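Local coordinates for protein putative acyl-CoA thioester hydrolase YbhC (Escherichia coli K-12, PDB 3GRH) that is a putative thioesterase of the outer membrane, built on the pectinesterase beta-helix, that neither binds pectin nor shows pectinesterase activity, at residues S147-G151 with N222-V226; L243-N247 with V298-T302; V279-R285 with R340-D345; T348-V352 with Y401-W405. One frame throughout, in Å; residues are numbered along the deposited sequence.

Contact 1. Residues S147-G151 with N222-V226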
loop_
_atom_site.group_PDB
_atom_site.type_symbol
_atom_site.label_atom_id
_atom_site.label_comp_id
_atom_site.label_asym_id
_atom_site.label_seq_id
_atom_site.Cartn_x
_atom_site.Cartn_y
_atom_site.Cartn_z
ATOM N N SER A 147 7.639 -8.935 -14.323
ATOM C CA SER A 147 6.337 -8.653 -14.935
ATOM C C SER A 147 5.406 -9.780 -14.619
ATOM O O SER A 147 5.620 -10.904 -15.048
ATOM C CB SER A 147 6.444 -8.525 -16.447
ATOM O OG SER A 147 7.248 -7.425 -16.794
ATOM N N LEU A 148 4.346 -9.518 -13.857
ATOM C CA LEU A 148 3.346 -10.512 -13.552
ATOM C C LEU A 148 1.958 -9.898 -13.612
ATOM O O LEU A 148 1.728 -8.795 -13.126
ATOM C CB LEU A 148 3.504 -11.051 -12.171
ATOM C CG LEU A 148 4.774 -11.785 -11.837
ATOM C CD1 LEU A 148 4.770 -12.066 -10.298
ATOM C CD2 LEU A 148 5.007 -13.064 -12.715
ATOM N N ASP A 149 1.061 -10.568 -14.264
ATOM C CA ASP A 149 -0.314 -10.079 -14.491
ATOM C C ASP A 149 -1.286 -11.075 -13.869
ATOM O O ASP A 149 -1.184 -12.250 -14.110
ATOM C CB ASP A 149 -0.548 -10.001 -15.983
ATOM C CG ASP A 149 -1.905 -9.365 -16.422
ATOM O OD1 ASP A 149 -2.949 -9.339 -15.722
ATOM O OD2 ASP A 149 -1.951 -8.865 -17.606
ATOM N N GLY A 150 -2.237 -10.590 -13.098
ATOM C CA GLY A 150 -3.269 -11.462 -12.513
ATOM C C GLY A 150 -4.031 -12.261 -13.531
ATOM O O GLY A 150 -4.500 -13.297 -13.207
ATOM N N GLY A 151 -4.083 -11.805 -14.773
ATOM C CA GLY A 151 -4.736 -12.538 -15.795
ATOM C C GLY A 151 -3.971 -13.681 -16.408
ATOM O O GLY A 151 -4.532 -14.410 -17.268
ATOM N N ASN A 222 -8.535 -4.583 -17.426
ATOM C CA ASN A 222 -8.139 -5.129 -16.131
ATOM C C ASN A 222 -6.866 -5.944 -16.239
ATOM O O ASN A 222 -6.830 -7.009 -16.899
ATOM C CB ASN A 222 -9.300 -5.975 -15.587
ATOM C CG ASN A 222 -9.026 -6.529 -14.189
ATOM O OD1 ASN A 222 -8.713 -5.789 -13.279
ATOM N ND2 ASN A 222 -9.181 -7.861 -14.027
ATOM N N HIS A 223 -5.798 -5.453 -15.591
ATOM C CA HIS A 223 -4.514 -6.079 -15.562
ATOM C C HIS A 223 -3.839 -5.874 -14.238
ATOM O O HIS A 223 -2.899 -5.105 -14.171
ATOM C CB HIS A 223 -3.652 -5.482 -16.667
ATOM C CG HIS A 223 -4.134 -5.847 -18.036
ATOM N ND1 HIS A 223 -4.056 -7.130 -18.514
ATOM C CD2 HIS A 223 -4.680 -5.098 -19.021
ATOM C CE1 HIS A 223 -4.563 -7.163 -19.748
ATOM N NE2 HIS A 223 -4.954 -5.939 -20.074
ATOM N N PRO A 224 -4.332 -6.549 -13.201
ATOM C CA PRO A 224 -3.737 -6.387 -11.862
ATOM C C PRO A 224 -2.285 -6.806 -11.925
ATOM O O PRO A 224 -1.947 -7.892 -12.373
ATOM C CB PRO A 224 -4.560 -7.327 -10.998
ATOM C CG PRO A 224 -5.718 -7.684 -11.832
ATOM C CD PRO A 224 -5.355 -7.604 -13.221
ATOM N N ALA A 225 -1.395 -5.989 -11.404
ATOM C CA ALA A 225 -0.022 -6.301 -11.416
ATOM C C ALA A 225 0.664 -5.625 -10.213
ATOM O O ALA A 225 1.295 -4.541 -10.322
ATOM C CB ALA A 225 0.552 -5.850 -12.714
ATOM N N VAL A 226 0.605 -6.341 -9.105
ATOM C CA VAL A 226 1.092 -5.800 -7.856
ATOM C C VAL A 226 2.595 -5.728 -7.842
ATOM O O VAL A 226 3.284 -6.680 -8.228
ATOM C CB VAL A 226 0.561 -6.673 -6.665
ATOM C CG1 VAL A 226 1.124 -6.141 -5.347
ATOM C CG2 VAL A 226 -0.958 -6.737 -6.653
HETATM O O HOH W 1 -5.685 -9.500 -16.794
#
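D149 and H223 carry the polar side-chain part of this contact. The carboxylate of D149 swings over to the imidazole because its CG stands opposite the backbone N (chi1 -174°). H223 ND1 then donates to D149 OD2 at 2.9 Å, taking the syn lone pair. The bond is bent, with an N-H...O angle of 142°, and OD2 sits somewhat out of the ring plane, the two flat groups being turned 74° apart. NE2 of the same ring is hydrogen-bonded to D219, so the imidazole is held at both nitrogens. The other carboxylate oxygen works within its own segment: G151 N donates to D149 OD1 at 2.9 Å, closing an Asx turn, and comes from above the carboxylate plane. One water joins that oxygen to the far segment, giving protons to both D149 OD1 and N222 O.

Between the backbones, G150 N donates to P224 O over 2.8 Å and nearly straight. The same carbonyl oxygen is approached by the CA of D149, while L148 O faces the CA of A225, two C-H...O contacts that run the chains close together.

The remaining contacts are of carbon with oxygen: A225 CB lies 3.2 Å from L148 O, and P224 CD 3.9 Å from D149 OD1. A CB on G150 would press tightly on P224 CG.

Both segments are loops: 147-151 leads from strand 142-146 toward helix 154-161, whereas the loop holding 222-226 runs into strand 228-230. P224 also packs on V190, Q246 and N247, the last two from the next loop along the beta-helix.

Contact 2. Residues L243-N247 with V298-T302; sequences LGRQN and VNSRT
R245 reaches across to V298, S300 and R301, and nearly every part of its side chain finds something there. Its CB lies 3.7 Å from R301 NE, an aliphatic carbon set obliquely against the other guanidinium. The chain then bends at chi2 (-71°), which turns the following atoms away from R301 and toward V298. CD comes to 3.7 Å from V298 CG2, and the same methyl lies over one face of the R245 guanidinium, 3.5 Å from NH1. At the tip, NH1 folds back to donate to G244 O at 2.9 Å, reaching it from above the carbonyl plane. NH2 passes S300 OG at 3.7 Å, too long for a bond; D216 joins the two residues instead, bonding S300 OG and pairing with R245 NE, while E276 takes NH1.

Beside this, Q246 CB approaches R301 NH2 at 3.8 Å. One water accepts from R301 NH2 and probably donates to Q246 OE1, which also takes H223 N; Q246 NE2 bonds N222 OD1. R301 is held by D278 and by the carbonyls of D219 and G221.

Cutting R245 back to an alanine would probably leave D216 and E276 without their cationic mate and open a gap beside V298 CG2.

The two arginines stand 5.7 Å apart, NE of R245 to NE of R301. Their like charges are probably offset by D216, E276 and D278, so that between the two loops the direct contact is van der Waals and the polar links run through acids and water.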
loop_
_atom_site.group_PDB
_atom_site.type_symbol
_atom_site.label_atom_id
_atom_site.label_comp_id
_atom_site.label_asym_id
_atom_site.label_seq_id
_atom_site.Cartn_x
_atom_site.Cartn_y
_atom_site.Cartn_z
ATOM N N LEU A 243 6.452 1.111 -7.915
ATOM C CA LEU A 243 6.119 1.503 -9.273
ATOM C C LEU A 243 5.267 0.456 -9.926
ATOM O O LEU A 243 5.604 -0.739 -9.970
ATOM C CB LEU A 243 7.373 1.747 -10.115
ATOM C CG LEU A 243 8.297 2.783 -9.539
ATOM C CD1 LEU A 243 9.523 2.924 -10.403
ATOM C CD2 LEU A 243 7.689 4.113 -9.291
ATOM N N GLY A 244 4.121 0.895 -10.456
ATOM C CA GLY A 244 3.238 0.029 -11.185
ATOM C C GLY A 244 2.232 0.807 -11.992
ATOM O O GLY A 244 2.484 1.964 -12.362
ATOM N N ARG A 245 1.136 0.108 -12.271
ATOM C CA ARG A 245 0.002 0.682 -13.022
ATOM C C ARG A 245 -1.236 0.298 -12.231
ATOM O O ARG A 245 -1.595 1.008 -11.311
ATOM C CB ARG A 245 -0.044 0.257 -14.432
ATOM C CG ARG A 245 1.128 0.693 -15.246
ATOM C CD ARG A 245 1.160 2.106 -15.526
ATOM N NE ARG A 245 2.352 2.421 -16.347
ATOM C CZ ARG A 245 3.473 2.972 -15.884
ATOM N NH1 ARG A 245 3.630 3.296 -14.615
ATOM N NH2 ARG A 245 4.479 3.271 -16.746
ATOM N N GLN A 246 -1.816 -0.883 -12.467
ATOM C CA GLN A 246 -3.001 -1.300 -11.677
ATOM C C GLN A 246 -2.615 -2.112 -10.473
ATOM O O GLN A 246 -1.912 -3.063 -10.577
ATOM C CB GLN A 246 -3.989 -2.071 -12.567
ATOM C CG GLN A 246 -5.284 -2.348 -11.965
ATOM C CD GLN A 246 -6.158 -3.221 -12.771
ATOM O OE1 GLN A 246 -6.177 -3.097 -13.976
ATOM N NE2 GLN A 246 -6.857 -4.182 -12.110
ATOM N N ASN A 247 -3.071 -1.675 -9.304
ATOM C CA ASN A 247 -2.873 -2.341 -8.015
ATOM C C ASN A 247 -1.390 -2.372 -7.614
ATOM O O ASN A 247 -0.932 -3.370 -7.017
ATOM C CB ASN A 247 -3.407 -3.770 -8.035
ATOM C CG ASN A 247 -4.894 -3.867 -8.238
ATOM O OD1 ASN A 247 -5.339 -4.467 -9.242
ATOM N ND2 ASN A 247 -5.678 -3.305 -7.320
ATOM N N VAL A 298 -0.317 8.031 -13.457
ATOM C CA VAL A 298 0.236 8.061 -14.825
ATOM C C VAL A 298 -0.870 7.745 -15.798
ATOM O O VAL A 298 -1.813 7.035 -15.447
ATOM C CB VAL A 298 1.443 7.148 -15.008
ATOM C CG1 VAL A 298 2.577 7.602 -14.092
ATOM C CG2 VAL A 298 1.099 5.684 -14.685
ATOM N N ASN A 299 -0.785 8.273 -17.016
ATOM C CA ASN A 299 -1.828 7.992 -17.998
ATOM C C ASN A 299 -1.275 7.356 -19.285
ATOM O O ASN A 299 -1.919 7.422 -20.337
ATOM C CB ASN A 299 -2.647 9.244 -18.327
ATOM C CG ASN A 299 -1.870 10.252 -19.086
ATOM O OD1 ASN A 299 -0.630 10.224 -19.114
ATOM N ND2 ASN A 299 -2.581 11.219 -19.672
ATOM N N SER A 300 -0.160 6.635 -19.155
ATOM C CA SER A 300 0.480 5.977 -20.294
ATOM C C SER A 300 -0.215 4.662 -20.691
ATOM O O SER A 300 -0.144 4.212 -21.882
ATOM C CB SER A 300 1.953 5.729 -20.005
ATOM O OG SER A 300 2.139 5.325 -18.678
ATOM N N ARG A 301 -0.879 4.020 -19.742
ATOM C CA ARG A 301 -1.548 2.760 -20.042
ATOM C C ARG A 301 -3.040 3.002 -20.276
ATOM O O ARG A 301 -3.653 2.428 -21.185
ATOM C CB ARG A 301 -1.357 1.732 -18.912
ATOM C CG ARG A 301 -1.934 0.392 -19.207
ATOM C CD ARG A 301 -1.910 -0.442 -17.982
ATOM N NE ARG A 301 -2.809 0.038 -16.919
ATOM C CZ ARG A 301 -4.003 -0.473 -16.655
ATOM N NH1 ARG A 301 -4.496 -1.450 -17.426
ATOM N NH2 ARG A 301 -4.724 -0.019 -15.643
ATOM N N THR A 302 -3.623 3.859 -19.447
ATOM C CA THR A 302 -5.046 4.203 -19.552
ATOM C C THR A 302 -5.229 5.683 -19.381
ATOM O O THR A 302 -4.555 6.331 -18.559
ATOM C CB THR A 302 -5.963 3.387 -18.599
ATOM O OG1 THR A 302 -7.331 3.834 -18.730
ATOM C CG2 THR A 302 -5.569 3.500 -17.183
HETATM O O HOH W 2 -7.475 -1.127 -15.355
#

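Contact 3. Residues V279-R285 with R340-D345; sequences VDIVSGR and RSLDVD
D280 and R340 meet at about a right angle, side chain to side chain, with the edge of the guanidinium turned to the carboxylate and the two planes 48° apart. The arginine comes side-on and grips one oxygen with each of two nitrogens. Its NE donates to D280 OD1 at 2.9 Å, on the syn lone pair, and its NH2 donates to D280 OD2, also at 2.9 Å, but from above the carboxylate plane. This skewed double salt bridge is reached by a straight arm: the R340 chain is extended from CG to NE (chi2 -176°). V279 CG1 touches NH2 obliquely at 3.5 Å, and Y307 adds a cation-pi contact to the same arginine.

R285 and D345 approach from opposite directions. R285 NH2 donates to D345 OD2 at 3.1 Å and nearly straight (170°), with the oxygen in the guanidinium plane but the donor tilted from the carboxylate plane. A water accepts from R285 NH1 and donates to D345 OD2. A312 O and E261 O take further N-H groups of R285, and T348 bonds to the other oxygen of D345. V344 CG2 rests obliquely against R285 NH2. Between the two ion pairs, L342 CD2 lies 4.1 Å from G284 N and 4.2 Å from S283 CB.

S283 OG donates to D280 O, tying the turn at 280-282 to the strand that follows. D280 is the predicted nucleophile and R340 a substrate-binding residue by similarity, so this pairing is consistent with the aspartate-arginine centre of the pectinesterase beta-helix.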
loop_
_atom_site.group_PDB
_atom_site.type_symbol
_atom_site.label_atom_id
_atom_site.label_comp_id
_atom_site.label_asym_id
_atom_site.label_seq_id
_atom_site.Cartn_x
_atom_site.Cartn_y
_atom_site.Cartn_z
ATOM N N VAL A 279 -4.870 2.694 -11.810
ATOM C CA VAL A 279 -6.133 2.173 -11.266
ATOM C C VAL A 279 -5.861 1.430 -9.969
ATOM O O VAL A 279 -5.133 0.470 -9.896
ATOM C CB VAL A 279 -6.753 1.233 -12.277
ATOM C CG1 VAL A 279 -7.979 0.488 -11.708
ATOM C CG2 VAL A 279 -7.134 2.034 -13.521
ATOM N N ASP A 280 -6.464 1.917 -8.899
ATOM C CA ASP A 280 -6.366 1.327 -7.570
ATOM C C ASP A 280 -4.931 1.178 -7.155
ATOM O O ASP A 280 -4.493 0.061 -6.823
ATOM C CB ASP A 280 -7.168 0.023 -7.550
ATOM C CG ASP A 280 -8.640 0.201 -7.901
ATOM O OD1 ASP A 280 -9.215 1.298 -7.808
ATOM O OD2 ASP A 280 -9.308 -0.844 -8.265
ATOM N N ILE A 281 -4.229 2.303 -7.081
ATOM C CA ILE A 281 -2.818 2.309 -6.863
ATOM C C ILE A 281 -2.496 1.714 -5.492
ATOM O O ILE A 281 -1.517 1.023 -5.346
ATOM C CB ILE A 281 -2.290 3.703 -7.018
ATOM C CG1 ILE A 281 -2.656 4.313 -8.386
ATOM C CG2 ILE A 281 -0.784 3.742 -6.773
ATOM C CD1 ILE A 281 -2.241 5.760 -8.434
ATOM N N VAL A 282 -3.263 2.062 -4.479
ATOM C CA VAL A 282 -3.084 1.527 -3.098
ATOM C C VAL A 282 -4.398 0.832 -2.729
ATOM O O VAL A 282 -5.417 1.444 -2.727
ATOM C CB VAL A 282 -2.808 2.639 -2.083
ATOM C CG1 VAL A 282 -2.867 2.040 -0.699
ATOM C CG2 VAL A 282 -1.461 3.302 -2.434
ATOM N N SER A 283 -4.352 -0.479 -2.576
ATOM C CA SER A 283 -5.519 -1.296 -2.374
ATOM C C SER A 283 -5.394 -2.191 -1.183
ATOM O O SER A 283 -4.278 -2.572 -0.803
ATOM C CB SER A 283 -5.624 -2.241 -3.608
ATOM O OG SER A 283 -5.827 -1.586 -4.859
ATOM N N GLY A 284 -6.518 -2.550 -0.587
ATOM C CA GLY A 284 -6.560 -3.659 0.302
ATOM C C GLY A 284 -7.052 -3.443 1.666
ATOM O O GLY A 284 -7.698 -2.415 1.989
ATOM N N ARG A 285 -6.743 -4.422 2.518
ATOM C CA ARG A 285 -7.304 -4.483 3.881
ATOM C C ARG A 285 -6.167 -4.406 4.878
ATOM O O ARG A 285 -5.304 -5.236 4.866
ATOM C CB ARG A 285 -8.025 -5.813 4.060
ATOM C CG ARG A 285 -8.811 -5.956 5.361
ATOM C CD ARG A 285 -9.812 -7.069 5.316
ATOM N NE ARG A 285 -10.892 -6.783 4.441
ATOM C CZ ARG A 285 -11.767 -7.708 4.046
ATOM N NH1 ARG A 285 -11.701 -8.976 4.471
ATOM N NH2 ARG A 285 -12.731 -7.344 3.264
ATOM N N ARG A 340 -11.914 4.797 -4.566
ATOM C CA ARG A 340 -13.218 4.080 -4.653
ATOM C C ARG A 340 -13.108 2.908 -3.717
ATOM O O ARG A 340 -12.037 2.434 -3.361
ATOM C CB ARG A 340 -13.569 3.588 -6.036
ATOM C CG ARG A 340 -12.532 2.701 -6.633
ATOM C CD ARG A 340 -12.913 2.327 -8.036
ATOM N NE ARG A 340 -11.956 1.422 -8.659
ATOM C CZ ARG A 340 -12.126 0.869 -9.858
ATOM N NH1 ARG A 340 -13.208 1.119 -10.603
ATOM N NH2 ARG A 340 -11.214 0.037 -10.327
ATOM N N SER A 341 -14.235 2.467 -3.191
ATOM C CA SER A 341 -14.169 1.350 -2.272
ATOM C C SER A 341 -14.007 0.039 -3.024
ATOM O O SER A 341 -14.575 -0.136 -4.102
ATOM C CB SER A 341 -15.465 1.327 -1.416
ATOM O OG SER A 341 -15.499 0.207 -0.501
ATOM N N LEU A 342 -13.197 -0.865 -2.472
ATOM C CA LEU A 342 -12.942 -2.178 -3.070
ATOM C C LEU A 342 -13.862 -3.160 -2.358
ATOM O O LEU A 342 -13.514 -3.716 -1.320
ATOM C CB LEU A 342 -11.451 -2.559 -2.892
ATOM C CG LEU A 342 -10.927 -3.884 -3.388
ATOM C CD1 LEU A 342 -11.229 -4.039 -4.851
ATOM C CD2 LEU A 342 -9.428 -3.958 -3.163
ATOM N N ASP A 343 -15.072 -3.324 -2.926
ATOM C CA ASP A 343 -16.153 -4.046 -2.260
ATOM C C ASP A 343 -16.039 -5.555 -2.557
ATOM O O ASP A 343 -16.807 -6.145 -3.296
ATOM C CB ASP A 343 -17.488 -3.504 -2.695
ATOM C CG ASP A 343 -17.879 -2.226 -2.021
ATOM O OD1 ASP A 343 -17.115 -1.668 -1.183
ATOM O OD2 ASP A 343 -19.010 -1.792 -2.371
ATOM N N VAL A 344 -15.054 -6.168 -1.936
ATOM C CA VAL A 344 -14.673 -7.554 -2.191
ATOM C C VAL A 344 -15.655 -8.566 -1.618
ATOM O O VAL A 344 -15.782 -9.731 -2.116
ATOM C CB VAL A 344 -13.260 -7.844 -1.670
ATOM C CG1 VAL A 344 -12.216 -7.281 -2.615
ATOM C CG2 VAL A 344 -13.038 -7.339 -0.250
ATOM N N ASP A 345 -16.391 -8.137 -0.600
ATOM C CA ASP A 345 -17.348 -8.949 0.079
ATOM C C ASP A 345 -18.421 -8.060 0.730
ATOM O O ASP A 345 -18.272 -6.845 0.783
ATOM C CB ASP A 345 -16.603 -9.887 1.078
ATOM C CG ASP A 345 -15.820 -9.132 2.146
ATOM O OD1 ASP A 345 -16.322 -8.067 2.534
ATOM O OD2 ASP A 345 -14.727 -9.591 2.601
HETATM O O HOH W 3 -13.540 -11.374 4.506
#

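Contact 4. Residues T348-V352 with Y401-W405; sequences TNGQV and YNRMW
N349 and R403 form the close-knit half of this contact. The arginine turns side-on to one backbone oxygen: NH2 donates to N349 O at 2.8 Å and NE at 3.0 Å, with that oxygen in the guanidinium plane. A bend at chi3 (-67°) brings NE and NH2 round to the same acceptor. Q351 CB covers one face of the group toward its rim, and NH1 donates to I317 O. The amide of N349, turned 21° from the guanidinium, passes beside the arginine chain and sends ND2 to Y401 O at 3.0 Å, nearly straight (169°). Parallel pairing follows, V352 N to R403 O at 3.0 Å and W405 N to V352 O at 2.9 Å, with V352 CG1 on M404 CG at 3.7 Å; W369 packs on both of these side chains.

Putting a leucine at R403 would probably leave N349 O without its two donors and let the 348-350 loop shift.

The looser side is water-mediated. One water accepts from R403 N and probably donates to G350 O, bridging the backbones where they splay apart before the strands pair. Another accepts from W405 NE1 and, weakly at 3.5 Å, from Q351 NE2, which also bonds Y53 OH, while Q351 OE1 accepts from G320 N.

Adjacent parallel strands 351-355 and 403-407, the latter the outermost strand of that sheet within this chain, are stacked as in successive turns of a right-handed parallel beta-helix.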
loop_
_atom_site.group_PDB
_atom_site.type_symbol
_atom_site.label_atom_id
_atom_site.label_comp_id
_atom_site.label_asym_id
_atom_site.label_seq_id
_atom_site.Cartn_x
_atom_site.Cartn_y
_atom_site.Cartn_z
ATOM N N THR A 348 -17.693 -5.191 3.583
ATOM C CA THR A 348 -16.601 -4.238 3.324
ATOM C C THR A 348 -17.207 -2.841 3.109
ATOM O O THR A 348 -18.244 -2.724 2.462
ATOM C CB THR A 348 -15.812 -4.619 2.044
ATOM O OG1 THR A 348 -15.132 -5.867 2.307
ATOM C CG2 THR A 348 -14.828 -3.546 1.647
ATOM N N ASN A 349 -16.523 -1.825 3.620
ATOM C CA ASN A 349 -16.885 -0.419 3.350
ATOM C C ASN A 349 -15.598 0.377 3.477
ATOM O O ASN A 349 -15.211 0.792 4.548
ATOM C CB ASN A 349 -17.941 0.062 4.340
ATOM C CG ASN A 349 -18.486 1.376 3.967
ATOM O OD1 ASN A 349 -18.377 1.790 2.806
ATOM N ND2 ASN A 349 -19.229 1.982 4.887
ATOM N N GLY A 350 -14.819 0.472 2.394
ATOM C CA GLY A 350 -13.484 0.957 2.551
ATOM C C GLY A 350 -13.332 2.312 3.206
ATOM O O GLY A 350 -14.045 3.261 2.893
ATOM N N GLN A 351 -12.318 2.464 4.035
ATOM C CA GLN A 351 -12.123 3.642 4.764
ATOM C C GLN A 351 -10.792 4.355 4.424
ATOM O O GLN A 351 -9.738 3.719 4.357
ATOM C CB GLN A 351 -12.102 3.294 6.231
ATOM C CG GLN A 351 -12.316 4.509 7.116
ATOM C CD GLN A 351 -11.152 5.263 7.605
ATOM O OE1 GLN A 351 -10.006 4.836 7.522
ATOM N NE2 GLN A 351 -11.426 6.438 8.153
ATOM N N VAL A 352 -10.885 5.643 4.161
ATOM C CA VAL A 352 -9.693 6.457 3.866
ATOM C C VAL A 352 -9.908 7.846 4.262
ATOM O O VAL A 352 -10.995 8.398 4.083
ATOM C CB VAL A 352 -9.249 6.356 2.440
ATOM C CG1 VAL A 352 -10.310 6.657 1.544
ATOM C CG2 VAL A 352 -8.023 7.275 2.169
ATOM N N TYR A 401 -23.429 4.807 3.933
ATOM C CA TYR A 401 -22.602 5.738 3.204
ATOM C C TYR A 401 -21.181 5.228 3.083
ATOM O O TYR A 401 -20.743 4.353 3.838
ATOM C CB TYR A 401 -22.583 7.082 3.946
ATOM C CG TYR A 401 -23.943 7.674 4.009
ATOM C CD1 TYR A 401 -24.433 8.454 2.971
ATOM C CD2 TYR A 401 -24.687 7.519 5.116
ATOM C CE1 TYR A 401 -25.628 9.029 3.028
ATOM C CE2 TYR A 401 -25.954 8.060 5.174
ATOM C CZ TYR A 401 -26.412 8.801 4.133
ATOM O OH TYR A 401 -27.679 9.352 4.179
ATOM N N ASN A 402 -20.400 5.869 2.210
ATOM C CA ASN A 402 -18.997 5.545 2.135
ATOM C C ASN A 402 -18.246 6.203 3.292
ATOM O O ASN A 402 -18.783 7.020 4.004
ATOM C CB ASN A 402 -18.478 5.991 0.771
ATOM C CG ASN A 402 -18.811 5.028 -0.326
ATOM O OD1 ASN A 402 -18.145 3.967 -0.531
ATOM N ND2 ASN A 402 -19.867 5.317 -1.035
ATOM N N ARG A 403 -17.004 5.824 3.452
ATOM C CA ARG A 403 -16.118 6.248 4.525
ATOM C C ARG A 403 -14.813 6.771 3.957
ATOM O O ARG A 403 -13.729 6.501 4.442
ATOM C CB ARG A 403 -15.846 5.054 5.444
ATOM C CG ARG A 403 -17.039 4.514 6.112
ATOM C CD ARG A 403 -16.700 3.675 7.322
ATOM N NE ARG A 403 -15.997 2.444 6.921
ATOM C CZ ARG A 403 -15.468 1.572 7.741
ATOM N NH1 ARG A 403 -15.496 1.837 9.009
ATOM N NH2 ARG A 403 -14.901 0.478 7.285
ATOM N N MET A 404 -14.959 7.645 2.976
ATOM C CA MET A 404 -13.853 8.333 2.305
ATOM C C MET A 404 -13.976 9.843 2.565
ATOM O O MET A 404 -14.953 10.514 2.186
ATOM C CB MET A 404 -13.881 7.876 0.820
ATOM C CG MET A 404 -13.885 6.419 0.826
ATOM S SD MET A 404 -14.642 5.652 -0.475
ATOM C CE MET A 404 -13.112 5.452 -1.205
ATOM N N TRP A 405 -12.966 10.356 3.250
ATOM C CA TRP A 405 -12.997 11.691 3.832
ATOM C C TRP A 405 -11.745 12.527 3.618
ATOM O O TRP A 405 -10.685 11.958 3.392
ATOM C CB TRP A 405 -13.118 11.603 5.347
ATOM C CG TRP A 405 -14.090 10.600 5.892
ATOM C CD1 TRP A 405 -13.783 9.387 6.286
ATOM C CD2 TRP A 405 -15.522 10.742 6.080
ATOM N NE1 TRP A 405 -14.917 8.731 6.776
ATOM C CE2 TRP A 405 -15.999 9.526 6.598
ATOM C CE3 TRP A 405 -16.437 11.753 5.834
ATOM C CZ2 TRP A 405 -17.345 9.326 6.919
ATOM C CZ3 TRP A 405 -17.771 11.545 6.146
ATOM C CH2 TRP A 405 -18.217 10.387 6.688
HETATM O O HOH W 4 -16.438 3.518 1.676
HETATM O O HOH W 5 -14.839 6.554 8.705
#

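Contacts 1 and 2 meet directly: Q246 bonds N222 OD1 through NE2 (2.7 Å) and the N of H223 through OE1 (2.9 Å). Contact 2 continues into contact 3, where N247 N reaches V279 O and N247 ND2 reaches S283 OG, both at 3.0 Å. Contacts 3 and 4, centres about 10 Å apart, are joined by S341 OG and G350 N at 3.0 Å. Contact 3 holds the predicted nucleophile D280 and R340, a substrate-binding residue by similarity. From contact 2, the side chain of Q246 lies about 5 Å from that of D280; from contact 4, that of M404 lies about 5 Å from that of R340. Contacts 1 and 4, centres about 25 Å apart, do not touch.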